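Local coordinates for protein glycerol dehydratase (Clostridium butyricum, PDB 1R9D) that acts as a B12-independent glycerol dehydratase, a lyase of the pyruvate formate lyase-like family that probably works through a glycyl radical, at residues 210-215 and 519-524; 461-466 and 475-480; 668-673 and 699-704. All blocks are in the same frame, centred on the assembly; numbering follows the deposited sequence.

From the N terminus, the chain first enters interaction 1 through helix 197-230, and 304 residues later residues 519-524, at the start of helix 520-524, come back to pack on it, closing a long and largely helical loop. Interaction 2 nests inside that loop: residues 475-480 fold back on 461-466 and close a small loop between helices 453-461 and 484-516. Interaction 3 follows in series, in the glycine-radical region, where the loop 668-673 meets the approach to strand 702-705. Interaction 1 lies on the opposite side of the chain's centre from the other two. Interactions 2 and 3 have their centres about 30 Å apart, and none of the three touches another.

Interaction 1 (210-215 and 519-524); sequences ISCEAA and LPFLSS
Phe521 and Ser211 bring the two helices together at their nearest CA pair, with the aromatic side chain lying against the 210-215 helix. The tight part is small. Ser211 OG rests 3.3 Å from Pro520 CB in a van der Waals contact; the hydroxyl's hydrogen bond goes to Ser207 O in its own helix. Ser211 CB packs 4.1 Å from Phe521 CB. The ring, with CG anti to the backbone N (chi1 -175°), extends along the neighbouring helix until CE2 is 4.0 Å from Ala215 CB. Ile273 and Leu55 add further cover to it.

Toward Cys212 the fit slackens. SG stays 4.5 Å from Phe521 CD2 and 4.0 Å from Ser524 OG, whose hydroxyl is instead bonded to the carbonyl of Phe521 (OG to O 2.6 Å). Glu213, which does not touch 519-524, is on the exposed side of the helix.

The start of the short helix is well tied down. Leu519, its N-cap residue, has its carbonyl O gripped from opposite faces by Ser523 OG and Ser523 N, while the carboxylate of Glu277 takes the backbone N-H groups of Phe521 and Leu522. The axes of the 210-215 and 520-524 segments approach to 9.2 Å at 93°, a near-perpendicular helix-helix crossing buried within the helical part of the pyruvate formate lyase-like fold.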
ATOM      1  N   ILE A 210     -11.075 -16.876   5.322  1.00 26.91           N
ATOM      2  CA  ILE A 210     -12.144 -16.755   4.338  1.00 28.08           C
ATOM      3  C   ILE A 210     -11.820 -17.615   3.116  1.00 28.69           C
ATOM      4  O   ILE A 210     -12.686 -18.321   2.586  1.00 27.96           O
ATOM      5  CB  ILE A 210     -12.316 -15.285   3.893  1.00 27.97           C
ATOM      6  CG1 ILE A 210     -12.868 -14.455   5.059  1.00 28.63           C
ATOM      7  CG2 ILE A 210     -13.240 -15.202   2.680  1.00 30.56           C
ATOM      8  CD1 ILE A 210     -12.858 -12.961   4.813  1.00 29.72           C
ATOM      9  N   SER A 211     -10.564 -17.560   2.677  1.00 27.62           N
ATOM     10  CA  SER A 211     -10.129 -18.317   1.507  1.00 28.86           C
ATOM     11  C   SER A 211     -10.229 -19.825   1.697  1.00 29.00           C
ATOM     12  O   SER A 211     -10.706 -20.542   0.810  1.00 30.34           O
ATOM     13  CB  SER A 211      -8.689 -17.938   1.141  1.00 28.36           C
ATOM     14  OG  SER A 211      -8.609 -16.573   0.780  1.00 27.58           O
ATOM     15  N   CYS A 212      -9.772 -20.311   2.844  1.00 29.08           N
ATOM     16  CA  CYS A 212      -9.823 -21.740   3.122  1.00 29.46           C
ATOM     17  C   CYS A 212     -11.258 -22.220   3.342  1.00 30.45           C
ATOM     18  O   CYS A 212     -11.595 -23.362   3.016  1.00 30.03           O
ATOM     19  CB  CYS A 212      -8.949 -22.075   4.331  1.00 29.76           C
ATOM     20  SG  CYS A 212      -7.161 -21.982   3.966  1.00 31.96           S
ATOM     21  N   GLU A 213     -12.104 -21.353   3.891  1.00 30.51           N
ATOM     22  CA  GLU A 213     -13.496 -21.722   4.109  1.00 31.81           C
ATOM     23  C   GLU A 213     -14.171 -21.847   2.750  1.00 31.04           C
ATOM     24  O   GLU A 213     -15.064 -22.675   2.562  1.00 31.00           O
ATOM     25  CB  GLU A 213     -14.210 -20.672   4.971  1.00 32.80           C
ATOM     26  CG  GLU A 213     -13.612 -20.532   6.363  1.00 37.19           C
ATOM     27  CD  GLU A 213     -14.362 -19.555   7.249  1.00 39.48           C
ATOM     28  OE1 GLU A 213     -14.713 -18.451   6.772  1.00 40.84           O
ATOM     29  OE2 GLU A 213     -14.587 -19.888   8.434  1.00 41.98           O
ATOM     30  N   ALA A 214     -13.728 -21.029   1.798  1.00 29.57           N
ATOM     31  CA  ALA A 214     -14.285 -21.070   0.452  1.00 30.14           C
ATOM     32  C   ALA A 214     -13.862 -22.372  -0.223  1.00 30.39           C
ATOM     33  O   ALA A 214     -14.627 -22.956  -0.994  1.00 29.75           O
ATOM     34  CB  ALA A 214     -13.803 -19.873  -0.363  1.00 30.45           C
ATOM     35  N   ALA A 215     -12.644 -22.823   0.069  1.00 29.76           N
ATOM     36  CA  ALA A 215     -12.143 -24.065  -0.507  1.00 29.45           C
ATOM     37  C   ALA A 215     -13.028 -25.216  -0.034  1.00 29.67           C
ATOM     38  O   ALA A 215     -13.403 -26.086  -0.823  1.00 29.18           O
ATOM     39  CB  ALA A 215     -10.697 -24.303  -0.078  1.00 29.17           C
ATOM     40  N   LEU A 519      -1.832 -12.864  -2.546  1.00 26.67           N
ATOM     41  CA  LEU A 519      -2.659 -14.073  -2.555  1.00 26.49           C
ATOM     42  C   LEU A 519      -2.831 -14.798  -1.220  1.00 26.91           C
ATOM     43  O   LEU A 519      -1.914 -15.463  -0.741  1.00 25.94           O
ATOM     44  CB  LEU A 519      -2.105 -15.053  -3.596  1.00 25.94           C
ATOM     45  CG  LEU A 519      -1.920 -14.484  -5.008  1.00 26.67           C
ATOM     46  CD1 LEU A 519      -1.527 -15.614  -5.948  1.00 26.41           C
ATOM     47  CD2 LEU A 519      -3.206 -13.825  -5.495  1.00 27.35           C
ATOM     48  N   PRO A 520      -4.034 -14.708  -0.625  1.00 26.51           N
ATOM     49  CA  PRO A 520      -4.367 -15.338   0.660  1.00 27.44           C
ATOM     50  C   PRO A 520      -4.293 -16.866   0.669  1.00 27.32           C
ATOM     51  O   PRO A 520      -3.668 -17.458   1.547  1.00 27.86           O
ATOM     52  CB  PRO A 520      -5.799 -14.854   0.933  1.00 28.77           C
ATOM     53  CG  PRO A 520      -5.945 -13.636   0.089  1.00 29.94           C
ATOM     54  CD  PRO A 520      -5.197 -13.982  -1.160  1.00 28.35           C
ATOM     55  N   PHE A 521      -4.935 -17.506  -0.305  1.00 26.33           N
ATOM     56  CA  PHE A 521      -4.951 -18.965  -0.348  1.00 26.34           C
ATOM     57  C   PHE A 521      -3.566 -19.587  -0.547  1.00 26.20           C
ATOM     58  O   PHE A 521      -3.129 -20.424   0.245  1.00 25.94           O
ATOM     59  CB  PHE A 521      -5.910 -19.456  -1.441  1.00 27.55           C
ATOM     60  CG  PHE A 521      -6.082 -20.950  -1.469  1.00 29.07           C
ATOM     61  CD1 PHE A 521      -5.511 -21.713  -2.484  1.00 29.76           C
ATOM     62  CD2 PHE A 521      -6.792 -21.599  -0.463  1.00 29.24           C
ATOM     63  CE1 PHE A 521      -5.641 -23.104  -2.500  1.00 30.29           C
ATOM     64  CE2 PHE A 521      -6.931 -22.989  -0.466  1.00 30.52           C
ATOM     65  CZ  PHE A 521      -6.355 -23.745  -1.486  1.00 30.69           C
ATOM     66  N   LEU A 522      -2.879 -19.175  -1.604  1.00 25.80           N
ATOM     67  CA  LEU A 522      -1.550 -19.707  -1.888  1.00 25.18           C
ATOM     68  C   LEU A 522      -0.592 -19.481  -0.713  1.00 25.04           C
ATOM     69  O   LEU A 522       0.142 -20.385  -0.310  1.00 24.60           O
ATOM     70  CB  LEU A 522      -0.981 -19.040  -3.142  1.00 25.64           C
ATOM     71  CG  LEU A 522       0.365 -19.593  -3.620  1.00 26.04           C
ATOM     72  CD1 LEU A 522       0.158 -20.989  -4.186  1.00 26.36           C
ATOM     73  CD2 LEU A 522       0.966 -18.672  -4.676  1.00 27.56           C
ATOM     74  N   SER A 523      -0.612 -18.272  -0.160  1.00 25.58           N
ATOM     75  CA  SER A 523       0.278 -17.925   0.946  1.00 25.83           C
ATOM     76  C   SER A 523       0.102 -18.780   2.194  1.00 26.06           C
ATOM     77  O   SER A 523       1.069 -19.043   2.915  1.00 25.83           O
ATOM     78  CB  SER A 523       0.100 -16.449   1.316  1.00 26.37           C
ATOM     79  OG  SER A 523       0.455 -15.603   0.235  1.00 27.98           O
ATOM     80  N   SER A 524      -1.124 -19.220   2.449  1.00 26.86           N
ATOM     81  CA  SER A 524      -1.405 -20.021   3.633  1.00 26.56           C
ATOM     82  C   SER A 524      -0.689 -21.365   3.625  1.00 27.25           C
ATOM     83  O   SER A 524      -0.529 -21.990   4.671  1.00 27.57           O
ATOM     84  CB  SER A 524      -2.917 -20.242   3.774  1.00 26.59           C
ATOM     85  OG  SER A 524      -3.416 -21.082   2.744  1.00 28.62           O
TER

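Interaction 2 (461-466 and 475-480); sequences INSGFD and TQNFEE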
ATOM      1  N   ILE A 461      29.306  -5.024 -31.010  1.00 31.18           N
ATOM      2  CA  ILE A 461      29.879  -4.759 -32.319  1.00 31.72           C
ATOM      3  C   ILE A 461      29.387  -3.424 -32.877  1.00 31.92           C
ATOM      4  O   ILE A 461      30.131  -2.729 -33.570  1.00 31.85           O
ATOM      5  CB  ILE A 461      29.545  -5.902 -33.304  1.00 32.44           C
ATOM      6  CG1 ILE A 461      30.355  -7.145 -32.923  1.00 33.84           C
ATOM      7  CG2 ILE A 461      29.836  -5.471 -34.741  1.00 31.72           C
ATOM      8  CD1 ILE A 461      30.095  -8.352 -33.795  1.00 34.72           C
ATOM      9  N   ASN A 462      28.146  -3.059 -32.562  1.00 31.99           N
ATOM     10  CA  ASN A 462      27.585  -1.798 -33.046  1.00 32.28           C
ATOM     11  C   ASN A 462      27.591  -0.651 -32.024  1.00 32.11           C
ATOM     12  O   ASN A 462      26.886   0.340 -32.195  1.00 31.35           O
ATOM     13  CB  ASN A 462      26.160  -2.021 -33.570  1.00 33.32           C
ATOM     14  CG  ASN A 462      26.128  -2.904 -34.811  1.00 35.19           C
ATOM     15  OD1 ASN A 462      26.987  -2.791 -35.686  1.00 35.44           O
ATOM     16  ND2 ASN A 462      25.126  -3.773 -34.900  1.00 34.53           N
ATOM     17  N   SER A 463      28.395  -0.788 -30.973  1.00 32.34           N
ATOM     18  CA  SER A 463      28.515   0.242 -29.940  1.00 33.06           C
ATOM     19  C   SER A 463      27.194   0.771 -29.378  1.00 33.08           C
ATOM     20  O   SER A 463      27.019   1.983 -29.235  1.00 32.33           O
ATOM     21  CB  SER A 463      29.333   1.429 -30.465  1.00 34.55           C
ATOM     22  OG  SER A 463      30.668   1.053 -30.738  1.00 37.20           O
ATOM     23  N   GLY A 464      26.270  -0.133 -29.061  1.00 32.72           N
ATOM     24  CA  GLY A 464      24.994   0.274 -28.498  1.00 33.33           C
ATOM     25  C   GLY A 464      24.035   0.959 -29.453  1.00 34.31           C
ATOM     26  O   GLY A 464      22.988   1.454 -29.028  1.00 34.31           O
ATOM     27  N   PHE A 465      24.384   0.990 -30.737  1.00 34.97           N
ATOM     28  CA  PHE A 465      23.542   1.621 -31.752  1.00 36.69           C
ATOM     29  C   PHE A 465      22.729   0.533 -32.445  1.00 37.28           C
ATOM     30  O   PHE A 465      23.274  -0.486 -32.870  1.00 36.69           O
ATOM     31  CB  PHE A 465      24.413   2.358 -32.774  1.00 37.59           C
ATOM     32  CG  PHE A 465      23.672   3.399 -33.568  1.00 38.89           C
ATOM     33  CD1 PHE A 465      23.153   4.528 -32.943  1.00 38.73           C
ATOM     34  CD2 PHE A 465      23.509   3.261 -34.944  1.00 39.49           C
ATOM     35  CE1 PHE A 465      22.484   5.509 -33.674  1.00 40.10           C
ATOM     36  CE2 PHE A 465      22.841   4.236 -35.687  1.00 40.62           C
ATOM     37  CZ  PHE A 465      22.328   5.363 -35.048  1.00 40.49           C
ATOM     38  N   ASP A 466      21.424   0.751 -32.565  1.00 38.54           N
ATOM     39  CA  ASP A 466      20.546  -0.243 -33.174  1.00 39.94           C
ATOM     40  C   ASP A 466      19.347   0.431 -33.834  1.00 41.14           C
ATOM     41  O   ASP A 466      18.658   1.232 -33.207  1.00 41.11           O
ATOM     42  CB  ASP A 466      20.077  -1.223 -32.087  1.00 40.07           C
ATOM     43  CG  ASP A 466      19.312  -2.409 -32.644  1.00 40.47           C
ATOM     44  OD1 ASP A 466      18.072  -2.451 -32.485  1.00 40.83           O
ATOM     45  OD2 ASP A 466      19.952  -3.303 -33.237  1.00 40.66           O
ATOM     46  N   THR A 475      29.647   2.469 -26.110  1.00 35.92           N
ATOM     47  CA  THR A 475      30.936   1.868 -25.820  1.00 35.46           C
ATOM     48  C   THR A 475      31.910   2.114 -26.973  1.00 36.04           C
ATOM     49  O   THR A 475      31.516   2.559 -28.050  1.00 36.01           O
ATOM     50  CB  THR A 475      30.787   0.355 -25.575  1.00 34.44           C
ATOM     51  OG1 THR A 475      29.925  -0.209 -26.572  1.00 32.80           O
ATOM     52  CG2 THR A 475      30.196   0.099 -24.188  1.00 32.92           C
ATOM     53  N   GLN A 476      33.184   1.832 -26.731  1.00 36.57           N
ATOM     54  CA  GLN A 476      34.226   2.025 -27.736  1.00 37.28           C
ATOM     55  C   GLN A 476      33.857   1.477 -29.117  1.00 37.61           C
ATOM     56  O   GLN A 476      33.353   0.359 -29.238  1.00 37.20           O
ATOM     57  CB  GLN A 476      35.520   1.373 -27.251  1.00 37.62           C
ATOM     58  CG  GLN A 476      36.601   1.254 -28.307  1.00 38.41           C
ATOM     59  CD  GLN A 476      37.853   0.601 -27.771  1.00 38.54           C
ATOM     60  OE1 GLN A 476      37.787  -0.408 -27.068  1.00 38.07           O
ATOM     61  NE2 GLN A 476      39.009   1.165 -28.109  1.00 38.36           N
ATOM     62  N   ASN A 477      34.110   2.271 -30.154  1.00 37.80           N
ATOM     63  CA  ASN A 477      33.825   1.854 -31.525  1.00 38.46           C
ATOM     64  C   ASN A 477      34.614   0.586 -31.836  1.00 37.99           C
ATOM     65  O   ASN A 477      35.827   0.534 -31.630  1.00 38.05           O
ATOM     66  CB  ASN A 477      34.223   2.950 -32.516  1.00 40.25           C
ATOM     67  CG  ASN A 477      33.428   4.226 -32.326  1.00 42.47           C
ATOM     68  OD1 ASN A 477      32.199   4.223 -32.415  1.00 43.87           O
ATOM     69  ND2 ASN A 477      34.126   5.328 -32.064  1.00 43.80           N
ATOM     70  N   PHE A 478      33.918  -0.431 -32.330  1.00 37.45           N
ATOM     71  CA  PHE A 478      34.543  -1.705 -32.666  1.00 37.88           C
ATOM     72  C   PHE A 478      35.701  -1.529 -33.655  1.00 38.23           C
ATOM     73  O   PHE A 478      36.723  -2.206 -33.550  1.00 36.98           O
ATOM     74  CB  PHE A 478      33.501  -2.652 -33.268  1.00 36.82           C
ATOM     75  CG  PHE A 478      34.021  -4.031 -33.548  1.00 35.97           C
ATOM     76  CD1 PHE A 478      33.628  -4.713 -34.692  1.00 35.56           C
ATOM     77  CD2 PHE A 478      34.889  -4.658 -32.659  1.00 36.15           C
ATOM     78  CE1 PHE A 478      34.091  -6.002 -34.951  1.00 35.20           C
ATOM     79  CE2 PHE A 478      35.358  -5.948 -32.905  1.00 36.67           C
ATOM     80  CZ  PHE A 478      34.959  -6.620 -34.054  1.00 35.92           C
ATOM     81  N   GLU A 479      35.532  -0.617 -34.610  1.00 39.76           N
ATOM     82  CA  GLU A 479      36.556  -0.357 -35.624  1.00 41.38           C
ATOM     83  C   GLU A 479      37.883   0.096 -35.036  1.00 41.30           C
ATOM     84  O   GLU A 479      38.935  -0.101 -35.643  1.00 41.88           O
ATOM     85  CB  GLU A 479      36.077   0.708 -36.619  1.00 42.64           C
ATOM     86  CG  GLU A 479      34.802   0.354 -37.364  1.00 45.75           C
ATOM     87  CD  GLU A 479      33.553   0.860 -36.667  1.00 47.83           C
ATOM     88  OE1 GLU A 479      33.402   0.622 -35.447  1.00 49.10           O
ATOM     89  OE2 GLU A 479      32.716   1.491 -37.349  1.00 48.38           O
ATOM     90  N   GLU A 480      37.834   0.699 -33.854  1.00 41.50           N
ATOM     91  CA  GLU A 480      39.035   1.204 -33.203  1.00 41.57           C
ATOM     92  C   GLU A 480      39.680   0.248 -32.207  1.00 41.22           C
ATOM     93  O   GLU A 480      40.737   0.554 -31.649  1.00 41.00           O
ATOM     94  CB  GLU A 480      38.714   2.519 -32.491  1.00 43.71           C
ATOM     95  CG  GLU A 480      38.298   3.642 -33.421  1.00 45.96           C
ATOM     96  CD  GLU A 480      37.690   4.810 -32.674  1.00 47.56           C
ATOM     97  OE1 GLU A 480      38.264   5.220 -31.641  1.00 48.94           O
ATOM     98  OE2 GLU A 480      36.642   5.322 -33.122  1.00 48.72           O
TER
HETATM   99  O   HOH W   1      30.986  -0.093 -33.196  1.00 35.69           O
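Ser463 and the backbone of residues 475-477 form the polar half of this contact, Ile461 and Phe478 its apolar half. Ser463 OG faces two neighbouring carbonyl oxygens, 3.2 Å from Thr475 O and equally far from Gln476 O. A water is hydrogen-bonded to the same OG at 2.7 Å. It donates to Ile461 O and accepts the N-H of Phe478 (water O to Phe478 N 3.1 Å), thereby joining both chain segments through three partners.

Beside the water, Phe478 turns its CB onto the carbonyl of Ile461, 3.4 Å from Ile461 O. A chi1 of -175° sets the Phe478 side chain alongside that of Ile461, pointing the same way. Ile461 CG1 lies over one face of the ring, and Ile461 CG2 meets Phe478 CD1 at 3.9 Å. Leu582 and Phe487 add to the cover on Ile461, and Pro575 packs on Phe478.

Further out, Asn477 ND2 reaches Glu480 OE2 (2.7 Å) from above the carboxylate plane, bracing the turn into the short 3-10 segment 478-480 from within. Longer ties hold 475-480 to its neighbours: Glu479 forms a salt bridge with Lys579 of helix 575-583, and Thr475 OG1 is bonded to Gln494 of helix 484-516. On the other segment, Ser463 has a positive phi within the type I' turn from Asn462 to Phe465, and its CB points toward 475-480. Gly464 N returns to Leu459 O and Ser463 N to Thr460 O. This is a Schellman motif, with Ser463 as the C-prime residue, ending helix 453-461 where the chain reverses toward helix 484-516.

Interaction 3 (668-673 and 699-704); sequences GVSPSR and TLFNQK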
ATOM      1  N   GLY A 668      18.868 -23.357 -24.314  1.00 26.76           N
ATOM      2  CA  GLY A 668      19.545 -23.605 -23.049  1.00 24.92           C
ATOM      3  C   GLY A 668      21.058 -23.535 -23.183  1.00 24.45           C
ATOM      4  O   GLY A 668      21.585 -22.596 -23.772  1.00 24.57           O
ATOM      5  N   VAL A 669      21.757 -24.522 -22.633  1.00 23.91           N
ATOM      6  CA  VAL A 669      23.211 -24.555 -22.728  1.00 23.22           C
ATOM      7  C   VAL A 669      23.652 -25.608 -23.746  1.00 23.67           C
ATOM      8  O   VAL A 669      24.810 -26.024 -23.764  1.00 24.31           O
ATOM      9  CB  VAL A 669      23.862 -24.853 -21.355  1.00 22.01           C
ATOM     10  CG1 VAL A 669      23.574 -23.699 -20.400  1.00 22.01           C
ATOM     11  CG2 VAL A 669      23.330 -26.173 -20.786  1.00 23.48           C
ATOM     12  N   SER A 670      22.716 -26.037 -24.592  1.00 24.12           N
ATOM     13  CA  SER A 670      22.999 -27.044 -25.614  1.00 24.37           C
ATOM     14  C   SER A 670      23.788 -26.438 -26.775  1.00 23.31           C
ATOM     15  O   SER A 670      23.627 -25.265 -27.095  1.00 24.29           O
ATOM     16  CB  SER A 670      21.688 -27.615 -26.182  1.00 25.88           C
ATOM     17  OG  SER A 670      20.772 -27.964 -25.162  1.00 28.57           O
ATOM     18  N   PRO A 671      24.656 -27.236 -27.418  1.00 23.82           N
ATOM     19  CA  PRO A 671      25.442 -26.735 -28.551  1.00 24.00           C
ATOM     20  C   PRO A 671      24.495 -26.315 -29.680  1.00 25.24           C
ATOM     21  O   PRO A 671      23.364 -26.804 -29.749  1.00 25.70           O
ATOM     22  CB  PRO A 671      26.288 -27.946 -28.943  1.00 23.80           C
ATOM     23  CG  PRO A 671      26.495 -28.649 -27.634  1.00 23.66           C
ATOM     24  CD  PRO A 671      25.114 -28.574 -27.005  1.00 23.03           C
ATOM     25  N   SER A 672      24.942 -25.411 -30.549  1.00 25.35           N
ATOM     26  CA  SER A 672      24.117 -24.964 -31.674  1.00 27.31           C
ATOM     27  C   SER A 672      23.911 -26.123 -32.644  1.00 27.46           C
ATOM     28  O   SER A 672      24.736 -27.026 -32.719  1.00 26.88           O
ATOM     29  CB  SER A 672      24.786 -23.800 -32.414  1.00 28.13           C
ATOM     30  OG  SER A 672      24.825 -22.631 -31.616  1.00 30.41           O
ATOM     31  N   ARG A 673      22.818 -26.080 -33.395  1.00 28.03           N
ATOM     32  CA  ARG A 673      22.498 -27.146 -34.342  1.00 30.18           C
ATOM     33  C   ARG A 673      23.641 -27.478 -35.295  1.00 29.56           C
ATOM     34  O   ARG A 673      24.252 -26.583 -35.879  1.00 29.80           O
ATOM     35  CB  ARG A 673      21.258 -26.773 -35.163  1.00 31.34           C
ATOM     36  CG  ARG A 673      21.432 -25.528 -36.008  1.00 32.97           C
ATOM     37  CD  ARG A 673      20.245 -25.317 -36.934  1.00 35.15           C
ATOM     38  NE  ARG A 673      19.019 -24.996 -36.206  1.00 35.60           N
ATOM     39  CZ  ARG A 673      17.894 -24.596 -36.790  1.00 35.47           C
ATOM     40  NH1 ARG A 673      17.842 -24.472 -38.109  1.00 35.37           N
ATOM     41  NH2 ARG A 673      16.830 -24.304 -36.055  1.00 36.25           N
ATOM     42  N   THR A 699      19.911 -24.586 -15.376  1.00 23.30           N
ATOM     43  CA  THR A 699      20.427 -24.579 -16.743  1.00 24.04           C
ATOM     44  C   THR A 699      19.779 -25.774 -17.431  1.00 24.26           C
ATOM     45  O   THR A 699      19.492 -26.783 -16.788  1.00 25.28           O
ATOM     46  CB  THR A 699      21.971 -24.715 -16.794  1.00 23.76           C
ATOM     47  OG1 THR A 699      22.355 -26.040 -16.415  1.00 26.15           O
ATOM     48  CG2 THR A 699      22.625 -23.714 -15.849  1.00 24.80           C
ATOM     49  N   LEU A 700      19.545 -25.662 -18.734  1.00 23.56           N
ATOM     50  CA  LEU A 700      18.878 -26.730 -19.471  1.00 24.37           C
ATOM     51  C   LEU A 700      19.713 -27.283 -20.626  1.00 22.26           C
ATOM     52  O   LEU A 700      20.173 -26.536 -21.489  1.00 23.46           O
ATOM     53  CB  LEU A 700      17.538 -26.201 -19.990  1.00 24.85           C
ATOM     54  CG  LEU A 700      16.553 -27.155 -20.674  1.00 25.39           C
ATOM     55  CD1 LEU A 700      15.145 -26.673 -20.411  1.00 28.61           C
ATOM     56  CD2 LEU A 700      16.835 -27.214 -22.163  1.00 27.15           C
ATOM     57  N   PHE A 701      19.877 -28.601 -20.643  1.00 21.44           N
ATOM     58  CA  PHE A 701      20.662 -29.267 -21.676  1.00 22.33           C
ATOM     59  C   PHE A 701      19.826 -30.304 -22.438  1.00 22.62           C
ATOM     60  O   PHE A 701      19.362 -31.281 -21.858  1.00 21.54           O
ATOM     61  CB  PHE A 701      21.889 -29.911 -21.012  1.00 22.86           C
ATOM     62  CG  PHE A 701      22.815 -30.626 -21.963  1.00 23.97           C
ATOM     63  CD1 PHE A 701      22.903 -30.253 -23.302  1.00 23.84           C
ATOM     64  CD2 PHE A 701      23.635 -31.651 -21.499  1.00 23.08           C
ATOM     65  CE1 PHE A 701      23.797 -30.894 -24.168  1.00 23.57           C
ATOM     66  CE2 PHE A 701      24.537 -32.298 -22.359  1.00 24.07           C
ATOM     67  CZ  PHE A 701      24.615 -31.916 -23.691  1.00 24.26           C
ATOM     68  N   ASN A 702      19.631 -30.066 -23.736  1.00 22.34           N
ATOM     69  CA  ASN A 702      18.858 -30.964 -24.603  1.00 24.16           C
ATOM     70  C   ASN A 702      19.763 -31.811 -25.486  1.00 24.64           C
ATOM     71  O   ASN A 702      20.733 -31.304 -26.051  1.00 25.53           O
ATOM     72  CB  ASN A 702      17.969 -30.178 -25.575  1.00 24.69           C
ATOM     73  CG  ASN A 702      16.572 -29.919 -25.052  1.00 26.24           C
ATOM     74  OD1 ASN A 702      15.942 -30.788 -24.447  1.00 27.30           O
ATOM     75  ND2 ASN A 702      16.063 -28.721 -25.322  1.00 25.81           N
ATOM     76  N   GLN A 703      19.431 -33.090 -25.610  1.00 25.21           N
ATOM     77  CA  GLN A 703      20.143 -33.988 -26.509  1.00 25.72           C
ATOM     78  C   GLN A 703      19.081 -34.834 -27.207  1.00 26.41           C
ATOM     79  O   GLN A 703      18.050 -35.164 -26.614  1.00 24.54           O
ATOM     80  CB  GLN A 703      21.170 -34.854 -25.769  1.00 27.65           C
ATOM     81  CG  GLN A 703      22.531 -34.152 -25.659  1.00 29.54           C
ATOM     82  CD  GLN A 703      23.690 -35.106 -25.412  1.00 30.48           C
ATOM     83  OE1 GLN A 703      24.838 -34.809 -25.755  1.00 33.45           O
ATOM     84  NE2 GLN A 703      23.401 -36.243 -24.812  1.00 29.43           N
ATOM     85  N   LYS A 704      19.312 -35.133 -28.482  1.00 25.46           N
ATOM     86  CA  LYS A 704      18.370 -35.913 -29.273  1.00 27.04           C
ATOM     87  C   LYS A 704      19.062 -37.134 -29.854  1.00 27.36           C
ATOM     88  O   LYS A 704      20.113 -37.018 -30.483  1.00 27.38           O
ATOM     89  CB  LYS A 704      17.796 -35.054 -30.406  1.00 26.59           C
ATOM     90  CG  LYS A 704      16.760 -35.774 -31.263  1.00 28.04           C
ATOM     91  CD  LYS A 704      16.075 -34.829 -32.242  1.00 29.69           C
ATOM     92  CE  LYS A 704      17.034 -34.309 -33.295  1.00 29.94           C
ATOM     93  NZ  LYS A 704      16.345 -33.458 -34.307  1.00 29.67           N
TER
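Val669 and Ser670 each make one nearly straight hydrogen bond to the chain at 700-702. Val669 N donates to Leu700 O over 2.8 Å (169° at the hydrogen). Two residues on, Asn702 N donates to Ser670 OG, again over 2.8 Å. That hydroxyl is also hydrogen-bonded to the carbonyl of Asp667, just before the loop, and so takes part in two hydrogen bonds. Asn702 ND2 returns to the same residue, bonding Asp667 OD1, which couples the loop's start to the strand a second time.

A weaker CA-H...O contact joins Gly668 CA to Leu700 O at 3.4 Å. Leu700 O thus receives both an N-H and a CA-H, and the lack of a side chain at Gly668, whose phi is positive, lets the carbonyl come this close.

Strand 702-705 pairs in parallel with strand 733-738, in what is probably part of the ten-stranded alpha/beta barrel of glycyl-radical enzymes such as pyruvate formate lyase. Phe701 and Gln703 make backbone hydrogen bonds to Gln735 in that neighbour, whereas Leu700 O and Asn702 N serve the loop, which meets the chain at a slant (the touching parts are 52° apart) and forms no regular strand pairing. The Leu700 side chain is about 8 Å from a bound glycerol.

Apolar and ring contacts centre on Val669 and Phe701. Val669 CG1 faces Thr699 CB, and Val669 CG2 lies against Leu700 O (3.3 Å) and 4.0 Å from Phe701 CB. A chi1 of -179° swings the Phe701 ring away from its own N, and its edge is presented to the loop: Ser670 OG lies in the ring plane, 3.6 Å from CD1, and Pro671 CD approaches CE1 obliquely at 3.9 Å. Val687 of helix 680-687 packs on Val669 and Phe701 alike.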